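Local atomic coordinates of PH1570-like domain-containing protein (Pyrococcus horikoshii, PDB entry 2HQ4), a protein that is of unknown function but folds as an alpha+beta chain around an antiparallel sheet. Residues Phe23-Glu26 with Lys27-Val30; Gln101-Ile104 with Lys105-Lys108. One frame throughout, in Å; residues are numbered along the deposited sequence.

In the fold
Near the N terminus, strand 22-25 turns back into strand 30-36, and contact 1 (residues 23-26 with 27-30) closes that hairpin against helix 40-55. Much later, contact 2 (residues 101-104 with 105-108) forms the last turns of helix 94-107 and the exit from it at K108. Both contacts are local and in series, so neither nests in nor crosses the other. Contact 1 and contact 2 lie on opposite sides of the chain's centre; the centres of contact 1 and contact 2 are about 27 Å apart. The antiparallel sheet joins them: strand 30-36 pairs with strand 141-145, and the helix of contact 2 packs on strands 141-145 and 134-136.

Contact 1 of 2, residues Phe23-Glu26 with Lys27-Val30; sequences FKDE and KFNV
D25 and V30 face each other as an antiparallel hydrogen-bonded pair: D25 N donates to V30 O at 2.8 Å, and V30 N returns a bond to D25 O at 3.0 Å. Between them the chain reverses through E26-N29. N29 and V30 together face D25 as a G1 beta bulge, with N29 in the left-handed conformation (phi 52°) that asparagine tolerates well. The D25 carboxylate reaches forward over the turn, its CG anti to the backbone N (chi1 -168°). There D25 OD1 takes an almost straight bond from F28 N at 2.9 Å, on its anti side and well out of the carboxylate plane, and a weak one from K27 N. OD2 is held by Y51 of helix 40-55, whose ring meets that of F28 edge-to-face. A leucine in place of D25 has no carboxylate for the F28 amide or the Y51 hydroxyl, and the turn would probably be held less firmly against helix 40-55. On the same side of the sheet as D25, V30 CG1 rests 3.8 Å from CE2 of F23, both residues buried and F23 also packing on L43 and I47 of that helix. Aspartate bonded to turn amides, with the G1 bulge, gives a tight beta-hairpin connection.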
loop_
_atom_site.group_PDB
_atom_site.type_symbol
_atom_site.label_atom_id
_atom_site.label_comp_id
_atom_site.label_asym_id
_atom_site.label_seq_id
_atom_site.Cartn_x
_atom_site.Cartn_y
_atom_site.Cartn_z
ATOM N N PHE A 23 3.650 -5.902 4.855
ATOM C CA PHE A 23 4.984 -6.496 4.845
ATOM C C PHE A 23 6.005 -5.523 5.449
ATOM O O PHE A 23 5.789 -4.307 5.436
ATOM C CB PHE A 23 5.379 -7.022 3.430
ATOM C CG PHE A 23 5.705 -5.928 2.405
ATOM C CD1 PHE A 23 4.776 -5.561 1.445
ATOM C CD2 PHE A 23 6.988 -5.338 2.378
ATOM C CE1 PHE A 23 5.094 -4.552 0.464
ATOM C CE2 PHE A 23 7.303 -4.346 1.469
ATOM C CZ PHE A 23 6.364 -3.958 0.498
ATOM N N LYS A 24 7.081 -6.088 5.999
ATOM C CA LYS A 24 8.165 -5.337 6.598
ATOM C C LYS A 24 9.482 -5.766 5.945
ATOM O O LYS A 24 9.892 -6.922 6.081
ATOM C CB LYS A 24 8.258 -5.635 8.092
ATOM C CG LYS A 24 9.374 -4.859 8.811
ATOM C CD LYS A 24 9.446 -5.226 10.312
ATOM C CE LYS A 24 10.486 -4.324 11.006
ATOM N NZ LYS A 24 10.669 -4.674 12.436
ATOM N N ASP A 25 10.147 -4.824 5.293
ATOM C CA ASP A 25 11.417 -5.130 4.648
ATOM C C ASP A 25 12.524 -4.290 5.273
ATOM O O ASP A 25 12.560 -3.059 5.078
ATOM C CB ASP A 25 11.322 -4.855 3.161
ATOM C CG ASP A 25 12.500 -5.420 2.414
ATOM O OD1 ASP A 25 13.636 -4.989 2.724
ATOM O OD2 ASP A 25 12.290 -6.254 1.515
ATOM N N GLU A 26 13.410 -4.948 6.008
ATOM C CA GLU A 26 14.488 -4.224 6.728
ATOM C C GLU A 26 15.741 -3.979 5.858
ATOM O O GLU A 26 16.612 -3.200 6.238
ATOM C CB GLU A 26 14.857 -4.950 8.015
ATOM C CG GLU A 26 13.686 -5.105 8.966
ATOM C CD GLU A 26 14.122 -5.567 10.345
ATOM O OE1 GLU A 26 14.579 -6.705 10.459
ATOM O OE2 GLU A 26 14.005 -4.803 11.331
ATOM N N LYS A 27 15.806 -4.587 4.681
ATOM C CA LYS A 27 16.869 -4.250 3.734
ATOM C C LYS A 27 16.593 -2.878 3.097
ATOM O O LYS A 27 17.455 -1.991 3.043
ATOM C CB LYS A 27 16.926 -5.305 2.620
ATOM C CG LYS A 27 17.945 -4.979 1.525
ATOM C CD LYS A 27 18.130 -6.124 0.543
ATOM C CE LYS A 27 19.298 -5.775 -0.402
ATOM N NZ LYS A 27 19.533 -6.820 -1.460
ATOM N N PHE A 28 15.378 -2.732 2.585
ATOM C CA PHE A 28 14.977 -1.501 1.914
ATOM C C PHE A 28 14.287 -0.505 2.836
ATOM O O PHE A 28 14.011 0.595 2.409
ATOM C CB PHE A 28 14.148 -1.815 0.660
ATOM C CG PHE A 28 14.900 -2.605 -0.372
ATOM C CD1 PHE A 28 15.963 -2.008 -1.099
ATOM C CD2 PHE A 28 14.584 -3.943 -0.624
ATOM C CE1 PHE A 28 16.717 -2.761 -2.048
ATOM C CE2 PHE A 28 15.289 -4.675 -1.580
ATOM C CZ PHE A 28 16.363 -4.075 -2.297
ATOM N N ASN A 29 14.077 -0.874 4.102
ATOM C CA ASN A 29 13.372 -0.041 5.078
ATOM C C ASN A 29 12.000 0.402 4.497
ATOM O O ASN A 29 11.694 1.621 4.434
ATOM C CB ASN A 29 14.244 1.171 5.510
ATOM C CG ASN A 29 13.616 1.984 6.644
ATOM O OD1 ASN A 29 13.068 1.436 7.602
ATOM N ND2 ASN A 29 13.734 3.310 6.545
ATOM N N VAL A 30 11.192 -0.589 4.062
ATOM C CA VAL A 30 9.849 -0.333 3.500
ATOM C C VAL A 30 8.887 -1.142 4.366
ATOM O O VAL A 30 9.066 -2.333 4.535
ATOM C CB VAL A 30 9.726 -0.761 2.002
ATOM C CG1 VAL A 30 8.283 -0.650 1.481
ATOM C CG2 VAL A 30 10.664 0.055 1.080
#

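Contact 2 of 2, residues Gln101-Ile104 with Lys105-Lys108; sequences QEEI and KKIK
The C-terminal turns of amphipathic helix 94-107 bring Q101-I104 onto K105-K108 through the i to i+4 ladder of an alpha-helix. K105 N bonds to Q101 O at 3.1 Å, K106 N to E102 O and I107 N to E103 O. The ladder reaches past the helical residues: K108 N still bonds to I104 O at 3.1 Å, although K108 itself leaves the helix with a positive phi (61°). I104 O also receives a weak second bond from I107 N, so this carbonyl near the helix end has two donors.

Residue types follow the two sides of the helix. I104 and I107, apolar and branched at CB, lie against L136 and L142 of strands 134-136 and 141-145. Within the helix, I107 CG1 lies 3.3 Å from E103 O. Nearby, Q101 uses both ends of its amide, NE2 bonding to I113 O and OE1 to I115 N, so a neutral donor-acceptor side chain ties the helix to the following segment.

Toward solvent, E103 and K106 make a salt bridge one turn apart. The glutamate bends at chi2 and the lysine bends at chi3 and chi4, curling NZ back over the carboxylate. K106 NZ meets E103 OE2 from above the carboxylate plane; the 2.5 Å separation of K106 NZ and E103 OE2 is unusually short and its exact value doubtful. K106 CE passes 3.4 Å from E103 OE1. Positive charges probably suit the C-terminal end of the helix. K108 NZ folds back to donate a hydrogen bond to K106 O at 3.0 Å.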
loop_
_atom_site.group_PDB
_atom_site.type_symbol
_atom_site.label_atom_id
_atom_site.label_comp_id
_atom_site.label_asym_id
_atom_site.label_seq_id
_atom_site.Cartn_x
_atom_site.Cartn_y
_atom_site.Cartn_z
ATOM N N GLN A 101 -13.078 11.800 6.090
ATOM C CA GLN A 101 -12.858 11.397 7.487
ATOM C C GLN A 101 -13.846 10.311 7.957
ATOM O O GLN A 101 -13.460 9.370 8.677
ATOM C CB GLN A 101 -12.819 12.634 8.417
ATOM C CG GLN A 101 -12.144 12.389 9.772
ATOM C CD GLN A 101 -10.679 11.931 9.676
ATOM O OE1 GLN A 101 -9.834 12.613 9.097
ATOM N NE2 GLN A 101 -10.378 10.785 10.281
ATOM N N GLU A 102 -15.107 10.393 7.519
ATOM C CA GLU A 102 -16.067 9.318 7.785
ATOM C C GLU A 102 -15.719 7.986 7.088
ATOM O O GLU A 102 -15.992 6.916 7.641
ATOM C CB GLU A 102 -17.505 9.736 7.421
ATOM C CG GLU A 102 -18.144 10.714 8.416
ATOM C CD GLU A 102 -19.378 11.437 7.850
ATOM O OE1 GLU A 102 -19.938 10.972 6.829
ATOM O OE2 GLU A 102 -19.777 12.485 8.440
ATOM N N GLU A 103 -15.132 8.036 5.882
ATOM C CA GLU A 103 -14.616 6.807 5.256
ATOM C C GLU A 103 -13.527 6.183 6.154
ATOM O O GLU A 103 -13.491 4.947 6.325
ATOM C CB GLU A 103 -14.045 7.053 3.861
ATOM C CG GLU A 103 -15.081 7.287 2.761
ATOM C CD GLU A 103 -16.050 6.117 2.629
ATOM O OE1 GLU A 103 -15.598 4.942 2.598
ATOM O OE2 GLU A 103 -17.266 6.387 2.580
ATOM N N ILE A 104 -12.655 7.032 6.699
ATOM C CA ILE A 104 -11.599 6.558 7.619
ATOM C C ILE A 104 -12.241 5.792 8.788
ATOM O O ILE A 104 -11.863 4.667 9.051
ATOM C CB ILE A 104 -10.628 7.687 8.097
ATOM C CG1 ILE A 104 -9.724 8.197 6.944
ATOM C CG2 ILE A 104 -9.742 7.203 9.246
ATOM C CD1 ILE A 104 -8.916 7.074 6.218
ATOM N N LYS A 105 -13.228 6.391 9.458
ATOM C CA LYS A 105 -13.974 5.697 10.543
ATOM C C LYS A 105 -14.581 4.358 10.171
ATOM O O LYS A 105 -14.519 3.404 10.952
ATOM C CB LYS A 105 -15.050 6.612 11.102
ATOM C CG LYS A 105 -14.432 7.824 11.758
ATOM C CD LYS A 105 -15.435 8.924 11.950
ATOM C CE LYS A 105 -14.775 10.100 12.677
ATOM N NZ LYS A 105 -15.738 11.219 12.758
ATOM N N LYS A 106 -15.151 4.251 8.983
ATOM C CA LYS A 106 -15.658 2.979 8.520
ATOM C C LYS A 106 -14.565 1.915 8.328
ATOM O O LYS A 106 -14.813 0.724 8.506
ATOM C CB LYS A 106 -16.404 3.145 7.205
ATOM C CG LYS A 106 -17.683 3.976 7.276
ATOM C CD LYS A 106 -18.605 3.626 6.114
ATOM C CE LYS A 106 -18.104 4.181 4.800
ATOM N NZ LYS A 106 -18.752 5.487 4.415
ATOM N N ILE A 107 -13.382 2.343 7.895
ATOM C CA ILE A 107 -12.251 1.427 7.627
ATOM C C ILE A 107 -11.649 0.856 8.912
ATOM O O ILE A 107 -11.147 -0.291 8.944
ATOM C CB ILE A 107 -11.211 2.141 6.723
ATOM C CG1 ILE A 107 -11.792 2.262 5.306
ATOM C CG2 ILE A 107 -9.852 1.389 6.681
ATOM C CD1 ILE A 107 -11.082 3.250 4.334
ATOM N N LYS A 108 -11.694 1.663 9.965
ATOM C CA LYS A 108 -11.151 1.269 11.273
ATOM C C LYS A 108 -9.621 0.966 11.293
ATOM O O LYS A 108 -9.198 -0.199 11.558
ATOM C CB LYS A 108 -11.959 0.100 11.849
ATOM C CG LYS A 108 -13.496 0.354 11.871
ATOM C CD LYS A 108 -14.239 -0.904 12.297
ATOM C CE LYS A 108 -14.677 -1.721 11.133
ATOM N NZ LYS A 108 -15.964 -1.145 10.617
#